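Local coordinates for mandelate racemase/muconate lactonizing enzyme family protein (Roseovarius nubinhibens ISM, PDB 3U4F) that binds magnesium in an enolase-superfamily TIM barrel and is probably a hydro-lyase or racemase, as in related enzymes, at residues A[213-218]-A[243-248]; A[228-233]-A[251-256]; A[306-311]-A[330-335]; A[311-316]-A[352-357]. One frame throughout, in Å; residues are numbered along the deposited sequence.

Interaction 1 of 4, residues A[213-218]-A[243-248]. With MG (magnesium ion), chain G.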
loop_
_atom_site.group_PDB
_atom_site.type_symbol
_atom_site.label_atom_id
_atom_site.label_comp_id
_atom_site.label_asym_id
_atom_site.label_seq_id
_atom_site.Cartn_x
_atom_site.Cartn_y
_atom_site.Cartn_z
ATOM N N ALA A 213 -16.468 -13.651 -17.084
ATOM C CA ALA A 213 -17.061 -14.692 -17.911
ATOM C C ALA A 213 -16.178 -15.949 -18.000
ATOM O O ALA A 213 -16.693 -17.079 -18.037
ATOM C CB ALA A 213 -17.402 -14.159 -19.316
ATOM N N GLN A 214 -14.859 -15.769 -18.031
ATOM C CA GLN A 214 -13.963 -16.929 -18.025
ATOM C C GLN A 214 -14.059 -17.675 -16.697
ATOM O O GLN A 214 -13.955 -18.903 -16.658
ATOM C CB GLN A 214 -12.526 -16.507 -18.215
ATOM C CG GLN A 214 -12.194 -15.934 -19.595
ATOM C CD GLN A 214 -10.782 -15.402 -19.621
ATOM O OE1 GLN A 214 -10.387 -14.587 -18.786
ATOM N NE2 GLN A 214 -10.003 -15.876 -20.577
ATOM N N ALA A 215 -14.197 -16.922 -15.617
ATOM C CA ALA A 215 -14.267 -17.518 -14.291
ATOM C C ALA A 215 -15.609 -18.221 -14.120
ATOM O O ALA A 215 -15.688 -19.254 -13.450
ATOM C CB ALA A 215 -14.080 -16.452 -13.240
ATOM N N ILE A 216 -16.662 -17.685 -14.733
ATOM C CA ILE A 216 -17.977 -18.321 -14.604
ATOM C C ILE A 216 -17.982 -19.659 -15.351
ATOM O O ILE A 216 -18.534 -20.656 -14.858
ATOM C CB ILE A 216 -19.110 -17.364 -15.039
ATOM C CG1 ILE A 216 -19.249 -16.273 -13.980
ATOM C CG2 ILE A 216 -20.433 -18.108 -15.228
ATOM C CD1 ILE A 216 -19.901 -15.023 -14.462
ATOM N N GLU A 217 -17.358 -19.679 -16.525
ATOM C CA GLU A 217 -17.164 -20.935 -17.295
ATOM C C GLU A 217 -16.398 -21.984 -16.470
ATOM O O GLU A 217 -16.831 -23.138 -16.343
ATOM C CB GLU A 217 -16.413 -20.637 -18.589
ATOM C CG GLU A 217 -16.293 -21.824 -19.548
ATOM C CD GLU A 217 -15.349 -21.542 -20.734
ATOM O OE1 GLU A 217 -15.515 -22.203 -21.787
ATOM O OE2 GLU A 217 -14.435 -20.682 -20.613
ATOM N N LEU A 218 -15.273 -21.577 -15.884
ATOM C CA LEU A 218 -14.545 -22.475 -14.969
ATOM C C LEU A 218 -15.397 -22.877 -13.776
ATOM O O LEU A 218 -15.373 -24.053 -13.373
ATOM C CB LEU A 218 -13.235 -21.854 -14.468
ATOM C CG LEU A 218 -12.385 -22.622 -13.425
ATOM C CD1 LEU A 218 -12.109 -24.049 -13.868
ATOM C CD2 LEU A 218 -11.054 -21.876 -13.164
ATOM N N LYS A 243 -17.636 -10.091 -7.479
ATOM C CA LYS A 243 -19.069 -10.163 -7.150
ATOM C C LYS A 243 -19.893 -10.784 -8.291
ATOM O O LYS A 243 -20.751 -11.643 -8.065
ATOM C CB LYS A 243 -19.585 -8.771 -6.830
ATOM C CG LYS A 243 -21.042 -8.704 -6.369
ATOM C CD LYS A 243 -21.374 -7.276 -5.968
ATOM C CE LYS A 243 -22.865 -6.961 -6.049
ATOM N NZ LYS A 243 -23.539 -7.529 -4.866
ATOM N N GLU A 244 -19.643 -10.348 -9.523
ATOM C CA GLU A 244 -20.332 -10.964 -10.661
ATOM C C GLU A 244 -20.178 -12.483 -10.681
ATOM O O GLU A 244 -21.142 -13.220 -10.961
ATOM C CB GLU A 244 -19.838 -10.392 -11.991
ATOM C CG GLU A 244 -20.834 -10.705 -13.124
ATOM C CD GLU A 244 -20.329 -10.288 -14.499
ATOM O OE1 GLU A 244 -19.509 -9.331 -14.586
ATOM O OE2 GLU A 244 -20.775 -10.946 -15.476
ATOM N N VAL A 245 -18.968 -12.960 -10.403
ATOM C CA VAL A 245 -18.719 -14.395 -10.378
ATOM C C VAL A 245 -19.478 -15.106 -9.251
ATOM O O VAL A 245 -20.160 -16.111 -9.501
ATOM C CB VAL A 245 -17.210 -14.698 -10.318
ATOM C CG1 VAL A 245 -16.959 -16.199 -10.341
ATOM C CG2 VAL A 245 -16.502 -13.989 -11.502
ATOM N N SER A 246 -19.353 -14.584 -8.023
ATOM C CA SER A 246 -20.144 -15.049 -6.861
ATOM C C SER A 246 -21.618 -15.097 -7.170
ATOM O O SER A 246 -22.292 -16.077 -6.843
ATOM C CB SER A 246 -19.984 -14.094 -5.656
ATOM O OG SER A 246 -18.681 -14.250 -5.183
ATOM N N GLU A 247 -22.134 -14.035 -7.776
ATOM C CA GLU A 247 -23.581 -13.999 -8.085
ATOM C C GLU A 247 -24.025 -15.049 -9.101
ATOM O O GLU A 247 -25.152 -15.558 -9.006
ATOM C CB GLU A 247 -24.053 -12.590 -8.486
ATOM C CG GLU A 247 -24.083 -11.599 -7.323
ATOM C CD GLU A 247 -24.335 -10.156 -7.774
ATOM O OE1 GLU A 247 -23.837 -9.746 -8.850
ATOM O OE2 GLU A 247 -25.034 -9.417 -7.049
ATOM N N ALA A 248 -23.163 -15.372 -10.068
ATOM C CA ALA A 248 -23.497 -16.360 -11.100
ATOM C C ALA A 248 -23.303 -17.823 -10.665
ATOM O O ALA A 248 -23.854 -18.731 -11.294
ATOM C CB ALA A 248 -22.703 -16.083 -12.408
HETATM MG MG MG G . -22.736 -17.616 -5.548
HETATM O O HOH W 1 -20.722 -18.081 -5.167
HETATM O O HOH W 2 -22.718 -16.190 -3.970
HETATM O O HOH W 3 -23.429 -19.040 -4.082
HETATM O O HOH W 4 -24.857 -17.245 -5.848
#

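Interaction 2 of 4, residues A[228-233]-A[251-256]. With MG (magnesium ion), chain E; GAI (guanidine), chain F.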
loop_
_atom_site.group_PDB
_atom_site.type_symbol
_atom_site.label_atom_id
_atom_site.label_comp_id
_atom_site.label_asym_id
_atom_site.label_seq_id
_atom_site.Cartn_x
_atom_site.Cartn_y
_atom_site.Cartn_z
ATOM N N SER A 228 -15.673 -27.367 -4.055
ATOM C CA SER A 228 -16.464 -26.647 -3.064
ATOM C C SER A 228 -15.938 -25.259 -2.672
ATOM O O SER A 228 -16.508 -24.614 -1.772
ATOM C CB SER A 228 -16.652 -27.507 -1.801
ATOM O OG SER A 228 -15.392 -28.063 -1.409
ATOM N N HIS A 229 -14.900 -24.785 -3.383
ATOM C CA HIS A 229 -14.189 -23.558 -2.976
ATOM C C HIS A 229 -13.434 -23.063 -4.220
ATOM O O HIS A 229 -12.596 -23.784 -4.764
ATOM C CB HIS A 229 -13.235 -23.954 -1.822
ATOM C CG HIS A 229 -12.270 -22.893 -1.382
ATOM N ND1 HIS A 229 -12.256 -22.397 -0.095
ATOM C CD2 HIS A 229 -11.253 -22.278 -2.033
ATOM C CE1 HIS A 229 -11.277 -21.515 0.029
ATOM N NE2 HIS A 229 -10.653 -21.425 -1.134
ATOM N N PHE A 230 -13.748 -21.854 -4.655
ATOM C CA PHE A 230 -13.164 -21.252 -5.867
ATOM C C PHE A 230 -12.594 -19.900 -5.444
ATOM O O PHE A 230 -13.326 -18.910 -5.251
ATOM C CB PHE A 230 -14.300 -21.098 -6.897
ATOM C CG PHE A 230 -13.873 -20.577 -8.246
ATOM C CD1 PHE A 230 -12.546 -20.579 -8.645
ATOM C CD2 PHE A 230 -14.848 -20.155 -9.141
ATOM C CE1 PHE A 230 -12.181 -20.121 -9.931
ATOM C CE2 PHE A 230 -14.494 -19.699 -10.437
ATOM C CZ PHE A 230 -13.182 -19.687 -10.820
ATOM N N GLU A 231 -11.279 -19.869 -5.290
ATOM C CA GLU A 231 -10.603 -18.743 -4.687
ATOM C C GLU A 231 -10.026 -17.782 -5.729
ATOM O O GLU A 231 -9.433 -18.213 -6.694
ATOM C CB GLU A 231 -9.510 -19.277 -3.768
ATOM C CG GLU A 231 -8.678 -18.206 -3.087
ATOM C CD GLU A 231 -7.901 -18.778 -1.918
ATOM O OE1 GLU A 231 -8.271 -19.898 -1.447
ATOM O OE2 GLU A 231 -6.950 -18.091 -1.458
ATOM N N GLU A 232 -10.230 -16.490 -5.478
ATOM C CA GLU A 232 -9.643 -15.375 -6.219
ATOM C C GLU A 232 -9.805 -15.554 -7.728
ATOM O O GLU A 232 -8.836 -15.573 -8.452
ATOM C CB GLU A 232 -8.165 -15.162 -5.798
ATOM C CG GLU A 232 -7.591 -13.780 -6.137
ATOM C CD GLU A 232 -6.210 -13.577 -5.526
ATOM O OE1 GLU A 232 -6.105 -13.818 -4.305
ATOM O OE2 GLU A 232 -5.262 -13.160 -6.259
ATOM N N PRO A 233 -11.053 -15.726 -8.200
ATOM C CA PRO A 233 -11.250 -16.034 -9.639
ATOM C C PRO A 233 -10.746 -14.914 -10.541
ATOM O O PRO A 233 -10.230 -15.173 -11.642
ATOM C CB PRO A 233 -12.791 -16.134 -9.775
ATOM C CG PRO A 233 -13.357 -15.434 -8.541
ATOM C CD PRO A 233 -12.324 -15.755 -7.446
ATOM N N ILE A 251 -21.090 -22.542 -6.330
ATOM C CA ILE A 251 -19.850 -22.857 -5.584
ATOM C C ILE A 251 -19.421 -21.604 -4.792
ATOM O O ILE A 251 -19.600 -20.483 -5.276
ATOM C CB ILE A 251 -18.725 -23.382 -6.530
ATOM C CG1 ILE A 251 -17.468 -23.830 -5.739
ATOM C CG2 ILE A 251 -18.446 -22.369 -7.675
ATOM C CD1 ILE A 251 -16.481 -24.667 -6.583
ATOM N N ASP A 252 -18.914 -21.794 -3.567
ATOM C CA ASP A 252 -18.364 -20.691 -2.773
ATOM C C ASP A 252 -17.203 -20.068 -3.532
ATOM O O ASP A 252 -16.273 -20.782 -3.958
ATOM C CB ASP A 252 -17.811 -21.176 -1.416
ATOM C CG ASP A 252 -18.894 -21.422 -0.369
ATOM O OD1 ASP A 252 -20.042 -20.945 -0.522
ATOM O OD2 ASP A 252 -18.569 -22.090 0.633
ATOM N N VAL A 253 -17.270 -18.753 -3.676
ATOM C CA VAL A 253 -16.175 -17.925 -4.212
ATOM C C VAL A 253 -15.572 -17.192 -3.000
ATOM O O VAL A 253 -16.294 -16.669 -2.134
ATOM C CB VAL A 253 -16.686 -16.926 -5.280
ATOM C CG1 VAL A 253 -15.618 -15.854 -5.660
ATOM C CG2 VAL A 253 -17.178 -17.672 -6.545
ATOM N N THR A 254 -14.244 -17.179 -2.945
ATOM C CA THR A 254 -13.526 -16.815 -1.720
ATOM C C THR A 254 -12.404 -15.850 -2.096
ATOM O O THR A 254 -11.922 -15.866 -3.231
ATOM C CB THR A 254 -12.989 -18.072 -0.996
ATOM O OG1 THR A 254 -11.802 -18.552 -1.629
ATOM C CG2 THR A 254 -14.046 -19.230 -1.024
ATOM N N GLY A 255 -12.023 -14.975 -1.171
ATOM C CA GLY A 255 -10.843 -14.150 -1.423
ATOM C C GLY A 255 -10.547 -13.193 -0.291
ATOM O O GLY A 255 -11.274 -13.162 0.717
ATOM N N GLY A 256 -9.466 -12.426 -0.482
ATOM C CA GLY A 256 -9.107 -11.316 0.392
ATOM C C GLY A 256 -7.668 -11.368 0.899
ATOM O O GLY A 256 -7.275 -10.494 1.662
HETATM MG MG MG E . -5.123 -17.738 -2.390
HETATM C C GAI F . -3.166 -19.170 -1.531
HETATM N N1 GAI F . -2.224 -19.966 -1.096
HETATM N N2 GAI F . -3.005 -18.244 -2.543
HETATM N N3 GAI F . -4.378 -19.180 -0.952
HETATM O O HOH W 5 -16.567 -23.797 0.731
HETATM O O HOH W 6 -19.362 -24.340 -2.192
HETATM O O HOH W 7 -8.232 -12.405 -2.960
HETATM O O HOH W 8 -5.498 -16.572 -3.955
#

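Interaction 3 of 4, residues A[306-311]-A[330-335]. With GAI (guanidine), chain F.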
loop_
_atom_site.group_PDB
_atom_site.type_symbol
_atom_site.label_atom_id
_atom_site.label_comp_id
_atom_site.label_asym_id
_atom_site.label_seq_id
_atom_site.Cartn_x
_atom_site.Cartn_y
_atom_site.Cartn_z
ATOM N N PRO A 306 -8.720 -18.082 6.715
ATOM C CA PRO A 306 -7.558 -17.224 6.406
ATOM C C PRO A 306 -6.552 -17.856 5.463
ATOM O O PRO A 306 -6.495 -19.067 5.316
ATOM C CB PRO A 306 -6.919 -16.999 7.791
ATOM C CG PRO A 306 -8.067 -17.096 8.732
ATOM C CD PRO A 306 -8.838 -18.298 8.157
ATOM N N HIS A 307 -5.739 -17.001 4.839
ATOM C CA HIS A 307 -4.678 -17.426 3.978
ATOM C C HIS A 307 -3.453 -17.623 4.849
ATOM O O HIS A 307 -3.124 -16.806 5.716
ATOM C CB HIS A 307 -4.417 -16.306 2.959
ATOM C CG HIS A 307 -3.122 -16.424 2.223
ATOM N ND1 HIS A 307 -1.974 -15.780 2.638
ATOM C CD2 HIS A 307 -2.807 -17.060 1.071
ATOM C CE1 HIS A 307 -1.001 -16.025 1.770
ATOM N NE2 HIS A 307 -1.481 -16.797 0.812
ATOM N N CYS A 308 -2.759 -18.705 4.620
ATOM C CA CYS A 308 -1.453 -18.842 5.264
ATOM C C CYS A 308 -0.714 -19.789 4.418
ATOM O O CYS A 308 -1.063 -20.971 4.387
ATOM C CB CYS A 308 -1.527 -19.296 6.749
ATOM S SG CYS A 308 -2.766 -20.422 7.250
ATOM N N ALA A 309 0.305 -19.268 3.742
ATOM C CA ALA A 309 0.908 -19.971 2.626
ATOM C C ALA A 309 2.343 -20.498 2.827
ATOM O O ALA A 309 3.008 -20.899 1.869
ATOM C CB ALA A 309 0.811 -19.126 1.389
ATOM N N ASN A 310 2.831 -20.465 4.058
ATOM C CA ASN A 310 4.054 -21.183 4.364
ATOM C C ASN A 310 4.026 -21.546 5.835
ATOM O O ASN A 310 3.094 -21.157 6.560
ATOM C CB ASN A 310 5.287 -20.363 4.050
ATOM C CG ASN A 310 5.255 -19.032 4.704
ATOM O OD1 ASN A 310 5.280 -18.921 5.925
ATOM N ND2 ASN A 310 5.188 -17.987 3.886
ATOM N N LEU A 311 5.049 -22.286 6.248
ATOM C CA LEU A 311 5.136 -22.761 7.628
ATOM C C LEU A 311 6.093 -21.950 8.486
ATOM O O LEU A 311 6.774 -22.493 9.392
ATOM C CB LEU A 311 5.472 -24.260 7.673
ATOM C CG LEU A 311 4.421 -25.144 6.989
ATOM C CD1 LEU A 311 4.839 -26.657 6.916
ATOM C CD2 LEU A 311 3.017 -24.889 7.592
ATOM N N LYS A 330 -13.931 -23.628 7.174
ATOM C CA LYS A 330 -13.944 -25.091 7.262
ATOM C C LYS A 330 -12.621 -25.709 7.669
ATOM O O LYS A 330 -12.572 -26.850 8.111
ATOM C CB LYS A 330 -14.389 -25.710 5.932
ATOM C CG LYS A 330 -15.827 -25.369 5.525
ATOM C CD LYS A 330 -16.099 -25.841 4.089
ATOM C CE LYS A 330 -17.583 -25.660 3.710
ATOM N NZ LYS A 330 -17.734 -26.029 2.256
ATOM N N TYR A 331 -11.536 -24.969 7.467
ATOM C CA TYR A 331 -10.208 -25.558 7.518
ATOM C C TYR A 331 -9.090 -24.523 7.448
ATOM O O TYR A 331 -9.277 -23.396 6.987
ATOM C CB TYR A 331 -9.964 -26.646 6.438
ATOM C CG TYR A 331 -10.800 -26.476 5.169
ATOM C CD1 TYR A 331 -11.464 -27.554 4.611
ATOM C CD2 TYR A 331 -10.907 -25.226 4.542
ATOM C CE1 TYR A 331 -12.247 -27.396 3.426
ATOM C CE2 TYR A 331 -11.702 -25.046 3.385
ATOM C CZ TYR A 331 -12.373 -26.143 2.855
ATOM O OH TYR A 331 -13.138 -25.965 1.733
ATOM N N LEU A 332 -7.953 -24.977 7.951
ATOM C CA LEU A 332 -6.668 -24.293 7.942
ATOM C C LEU A 332 -5.950 -24.561 6.618
ATOM O O LEU A 332 -5.739 -25.717 6.275
ATOM C CB LEU A 332 -5.839 -24.902 9.078
ATOM C CG LEU A 332 -4.370 -24.484 9.166
ATOM C CD1 LEU A 332 -4.316 -23.064 9.728
ATOM C CD2 LEU A 332 -3.567 -25.460 10.047
ATOM N N GLU A 333 -5.528 -23.502 5.913
ATOM C CA GLU A 333 -4.615 -23.670 4.779
ATOM C C GLU A 333 -3.260 -24.195 5.250
ATOM O O GLU A 333 -2.605 -23.572 6.073
ATOM C CB GLU A 333 -4.389 -22.356 4.040
ATOM C CG GLU A 333 -3.506 -22.620 2.815
ATOM C CD GLU A 333 -3.424 -21.480 1.858
ATOM O OE1 GLU A 333 -3.772 -20.348 2.236
ATOM O OE2 GLU A 333 -3.004 -21.753 0.704
ATOM N N PHE A 334 -2.847 -25.337 4.719
ATOM C CA PHE A 334 -1.630 -25.978 5.178
ATOM C C PHE A 334 -0.769 -26.289 3.978
ATOM O O PHE A 334 -1.049 -27.227 3.227
ATOM C CB PHE A 334 -1.927 -27.266 5.948
ATOM C CG PHE A 334 -0.709 -27.810 6.669
ATOM C CD1 PHE A 334 -0.397 -27.375 7.962
ATOM C CD2 PHE A 334 0.127 -28.734 6.039
ATOM C CE1 PHE A 334 0.745 -27.855 8.616
ATOM C CE2 PHE A 334 1.290 -29.210 6.681
ATOM C CZ PHE A 334 1.586 -28.787 7.959
ATOM N N SER A 335 0.290 -25.501 3.792
ATOM C CA SER A 335 1.190 -25.725 2.647
ATOM C C SER A 335 1.887 -27.095 2.716
ATOM O O SER A 335 2.522 -27.447 3.728
ATOM C CB SER A 335 2.284 -24.647 2.550
ATOM O OG SER A 335 3.145 -24.989 1.462
HETATM C C GAI F . -3.166 -19.170 -1.531
HETATM N N1 GAI F . -2.224 -19.966 -1.096
HETATM N N2 GAI F . -3.005 -18.244 -2.543
HETATM N N3 GAI F . -4.378 -19.180 -0.952
HETATM O O HOH W 9 -7.214 -21.228 6.872
HETATM O O HOH W 10 0.536 -23.296 5.431
#

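Interaction 4 of 4, residues A[311-316]-A[352-357]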
loop_
_atom_site.group_PDB
_atom_site.type_symbol
_atom_site.label_atom_id
_atom_site.label_comp_id
_atom_site.label_asym_id
_atom_site.label_seq_id
_atom_site.Cartn_x
_atom_site.Cartn_y
_atom_site.Cartn_z
ATOM N N LEU A 311 5.049 -22.286 6.248
ATOM C CA LEU A 311 5.136 -22.761 7.628
ATOM C C LEU A 311 6.093 -21.950 8.486
ATOM O O LEU A 311 6.774 -22.493 9.392
ATOM C CB LEU A 311 5.472 -24.260 7.673
ATOM C CG LEU A 311 4.421 -25.144 6.989
ATOM C CD1 LEU A 311 4.839 -26.657 6.916
ATOM C CD2 LEU A 311 3.017 -24.889 7.592
ATOM N N SER A 312 6.162 -20.645 8.201
ATOM C CA SER A 312 6.581 -19.684 9.222
ATOM C C SER A 312 5.467 -19.675 10.281
ATOM O O SER A 312 4.589 -20.543 10.254
ATOM C CB SER A 312 6.758 -18.265 8.650
ATOM O OG SER A 312 5.512 -17.682 8.308
ATOM N N LEU A 313 5.464 -18.707 11.191
ATOM C CA LEU A 313 4.406 -18.683 12.244
ATOM C C LEU A 313 2.998 -18.304 11.755
ATOM O O LEU A 313 2.021 -18.456 12.491
ATOM C CB LEU A 313 4.806 -17.798 13.438
ATOM C CG LEU A 313 6.001 -18.313 14.256
ATOM C CD1 LEU A 313 6.310 -17.314 15.325
ATOM C CD2 LEU A 313 5.619 -19.654 14.876
ATOM N N VAL A 314 2.886 -17.824 10.517
ATOM C CA VAL A 314 1.585 -17.434 9.996
ATOM C C VAL A 314 0.571 -18.574 10.099
ATOM O O VAL A 314 -0.577 -18.341 10.452
ATOM C CB VAL A 314 1.683 -16.853 8.544
ATOM C CG1 VAL A 314 2.055 -17.962 7.540
ATOM C CG2 VAL A 314 0.388 -16.142 8.163
ATOM N N THR A 315 1.022 -19.800 9.873
ATOM C CA THR A 315 0.118 -20.955 9.989
ATOM C C THR A 315 -0.368 -21.156 11.435
ATOM O O THR A 315 -1.595 -21.312 11.684
ATOM C CB THR A 315 0.719 -22.187 9.323
ATOM O OG1 THR A 315 0.919 -21.880 7.938
ATOM C CG2 THR A 315 -0.213 -23.380 9.412
ATOM N N LEU A 316 0.566 -21.115 12.379
ATOM C CA LEU A 316 0.227 -21.229 13.798
ATOM C C LEU A 316 -0.704 -20.126 14.280
ATOM O O LEU A 316 -1.676 -20.388 15.012
ATOM C CB LEU A 316 1.502 -21.257 14.667
ATOM C CG LEU A 316 1.287 -21.400 16.188
ATOM C CD1 LEU A 316 0.435 -22.680 16.517
ATOM C CD2 LEU A 316 2.642 -21.466 16.878
ATOM N N ASP A 352 8.099 -28.291 16.799
ATOM C CA ASP A 352 7.426 -28.389 15.515
ATOM C C ASP A 352 5.931 -28.359 15.814
ATOM O O ASP A 352 5.360 -29.350 16.327
ATOM C CB ASP A 352 7.853 -29.683 14.813
ATOM C CG ASP A 352 7.138 -29.916 13.487
ATOM O OD1 ASP A 352 6.304 -29.070 13.085
ATOM O OD2 ASP A 352 7.410 -30.980 12.874
ATOM N N PRO A 353 5.294 -27.214 15.566
ATOM C CA PRO A 353 3.864 -27.126 15.919
ATOM C C PRO A 353 2.918 -27.629 14.827
ATOM O O PRO A 353 1.673 -27.542 14.986
ATOM C CB PRO A 353 3.659 -25.632 16.138
ATOM C CG PRO A 353 4.625 -24.974 15.174
ATOM C CD PRO A 353 5.837 -25.927 15.067
ATOM N N TYR A 354 3.492 -28.143 13.746
ATOM C CA TYR A 354 2.713 -28.458 12.535
ATOM C C TYR A 354 2.560 -29.929 12.203
ATOM O O TYR A 354 2.381 -30.288 11.035
ATOM C CB TYR A 354 3.335 -27.725 11.337
ATOM C CG TYR A 354 3.349 -26.218 11.527
ATOM C CD1 TYR A 354 2.204 -25.555 11.931
ATOM C CD2 TYR A 354 4.509 -25.453 11.252
ATOM C CE1 TYR A 354 2.184 -24.144 12.087
ATOM C CE2 TYR A 354 4.500 -24.042 11.401
ATOM C CZ TYR A 354 3.341 -23.405 11.823
ATOM O OH TYR A 354 3.293 -22.031 11.948
ATOM N N ARG A 355 2.582 -30.796 13.210
ATOM C CA ARG A 355 2.352 -32.205 12.877
ATOM C C ARG A 355 0.862 -32.385 12.564
ATOM O O ARG A 355 -0.001 -31.796 13.223
ATOM C CB ARG A 355 2.869 -33.114 13.996
ATOM C CG ARG A 355 4.434 -33.206 14.038
ATOM C CD ARG A 355 4.891 -34.466 14.829
ATOM N NE ARG A 355 4.853 -35.708 14.055
ATOM C CZ ARG A 355 4.646 -36.914 14.587
ATOM N NH1 ARG A 355 4.434 -37.037 15.888
ATOM N NH2 ARG A 355 4.628 -38.002 13.819
ATOM N N ILE A 356 0.566 -33.123 11.502
ATOM C CA ILE A 356 -0.819 -33.323 11.082
ATOM C C ILE A 356 -1.180 -34.771 11.363
ATOM O O ILE A 356 -0.424 -35.668 11.054
ATOM C CB ILE A 356 -1.048 -33.004 9.569
ATOM C CG1 ILE A 356 -0.627 -31.556 9.247
ATOM C CG2 ILE A 356 -2.522 -33.283 9.149
ATOM C CD1 ILE A 356 -1.499 -30.492 9.970
ATOM N N GLU A 357 -2.344 -34.979 11.947
ATOM C CA GLU A 357 -2.806 -36.313 12.282
ATOM C C GLU A 357 -4.289 -36.384 11.990
ATOM O O GLU A 357 -5.080 -35.535 12.454
ATOM C CB GLU A 357 -2.558 -36.550 13.762
ATOM C CG GLU A 357 -2.798 -37.933 14.242
ATOM C CD GLU A 357 -2.184 -38.082 15.614
ATOM O OE1 GLU A 357 -1.016 -38.504 15.673
ATOM O OE2 GLU A 357 -2.830 -37.700 16.617
#

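Interaction 1 of 4, residues A[213-218]-A[243-248]
I216 turns CG1 beside its own backbone N (chi1 -71°), and the branch runs on toward A248, while V245 sets CG1 anti to the backbone N (chi1 -178°) and faces A215 with both its methyls. The two residues belong to neighbouring outer helices of the TIM barrel, 212-224 and 239-248, whose short segments run 9.3 Å apart at a crossing angle of -31°, the near-parallel course of successive barrel helices. The contact is mainly apolar. I216 CD1 meets the A248 CB methyl at 3.6 Å, and its CG1 lies 4.1 Å from V245 CA, so the isoleucine also touches the backbone of the second helix. On the inner side A215 CB rests 3.9 Å from V245 CG2, and both side chains continue inward, A215 onto P233 and V245 onto V253 of the strand layer. The last turn of helix 239-248 also carries a metal: S246 O, joined by L249 O and four waters, binds a magnesium ion at 2.1 Å.

Interaction 2 of 4, residues A[228-233]-A[251-256]
E231 OE1 is gripped by three groups: H229 NE2 donates to it at 2.8 Å, the oxygen lying in the ring plane, Q278 NE2 bonds to it and K167 forms a salt bridge with it. T254, from the other strand, lays its methyl CG2 over one face of that H229 imidazole, 3.8 Å from the centroid, a CH-pi contact. The three partners of OE1 probably fix the rotation of the carboxylate and leave OE2 directed at the magnesium ion, which it binds at 2.1 Å. Three backbone bonds make the parallel pairing of strands 229-231 and 253-255: F230 N to D252 O at 2.8 Å, T254 N to F230 O at 3.0 Å, and E232 N to T254 O at 2.9 Å, the last nearly straight (177° at the hydrogen). E231 CA adds a CH...O contact to T254 O. On the sheet face that carries V253, P233 CG packs against V253 CG1 at 3.7 Å. A water bridges S228 O and D252 OD2 beside the pairing. With helix 239-248 between them, the strands form a beta-alpha-beta unit of the enolase-superfamily barrel, and E231 joins D205 and E257 in its magnesium site.

Interaction 3 of 4, residues A[306-311]-A[330-335]
Hydrogen bonding centres on the E333 carboxylate. C308 N donates to OE1 at 3.1 Å, coming from above the carboxylate plane, whereas OE2 accepts from N1 of the bound guanidine at 2.7 Å and is also bonded to S139. With CG anti to the backbone N (chi1 -176°) and an extended chain beyond it, the glutamate stretches from strand 332-335 past C308 into the pocket. Shortening this side chain to an alanine is likely to leave C308 N without its acceptor and guanidine N1 without its carboxylate partner. Waters join the backbones: one links P306 O, Y331 O and E333 N, and another spans C308 O and S335 N. The H307 ring lies beside the E333 carboxylate with the planes 75° apart and presents its CD2 edge to guanidine N3 at 3.3 Å; its ND1 is bonded to D280. Apolar contacts lie farther from the ligand, with L311 CD2 over one face of the F334 ring, 4.3 Å from the centroid, and C308 SG 3.9 Å from L332 CD1. In this barrel pocket the guanidine chelates magnesium through N2 and N3, so the carboxylate from strand 332-335 takes hold of the remaining nitrogen, N1.

Interaction 4 of 4, residues A[311-316]-A[352-357]
The Y354 hydroxyl is gripped by two backbone groups of 311-316: it donates to S312 O at 2.6 Å and accepts from L316 N at 2.9 Å, the amide arriving at the ring edge, near its plane. L311 CD2 covers one face of the phenol ring, 4.1 Å from the centroid, while P353 CG lies over the centre of the opposite face. T315 CG2 approaches CE1 obliquely at 3.7 Å. With chi1 at -60°, Y354 places its CG anti to the carbonyl carbon, which carries the ring across to the first turn of helix 313-322 in the C-terminal barrel domain. With a phenylalanine here, S312 O would probably lose its donor and L316 N its acceptor, leaving two backbone groups without this mate. Beyond the ring, S312 is the N-cap of that helix, its OG accepting a weak bond from V314 N and also bonded to N310 OD1. The loop side is set by an Asx turn, in which D352 OD1 accepts from Y354 N at 3.0 Å.

Overall arrangement
From the N terminus, helix 212-224 leads into strand 229-231, helix 239-248 and strand 253-255. Interaction 1 closes the loop between the two helices and interaction 2 that between the two strands; their segments alternate, so they cross, and F230 and P233 pack against the helix layer. Both close before interaction 3 opens, its centre about 14 Å from that of interaction 2, and both of these touch the guanidine. Interactions 3 and 4 also cross and share L311: strand 332-335 comes back to 306-311 after helix 313-322, while 311-316 begins that helix and meets the later loop 352-357. F334 packs on Y354 and I356, linking the pocket strand to that loop, on the opposite side of the chain's centre from interaction 1.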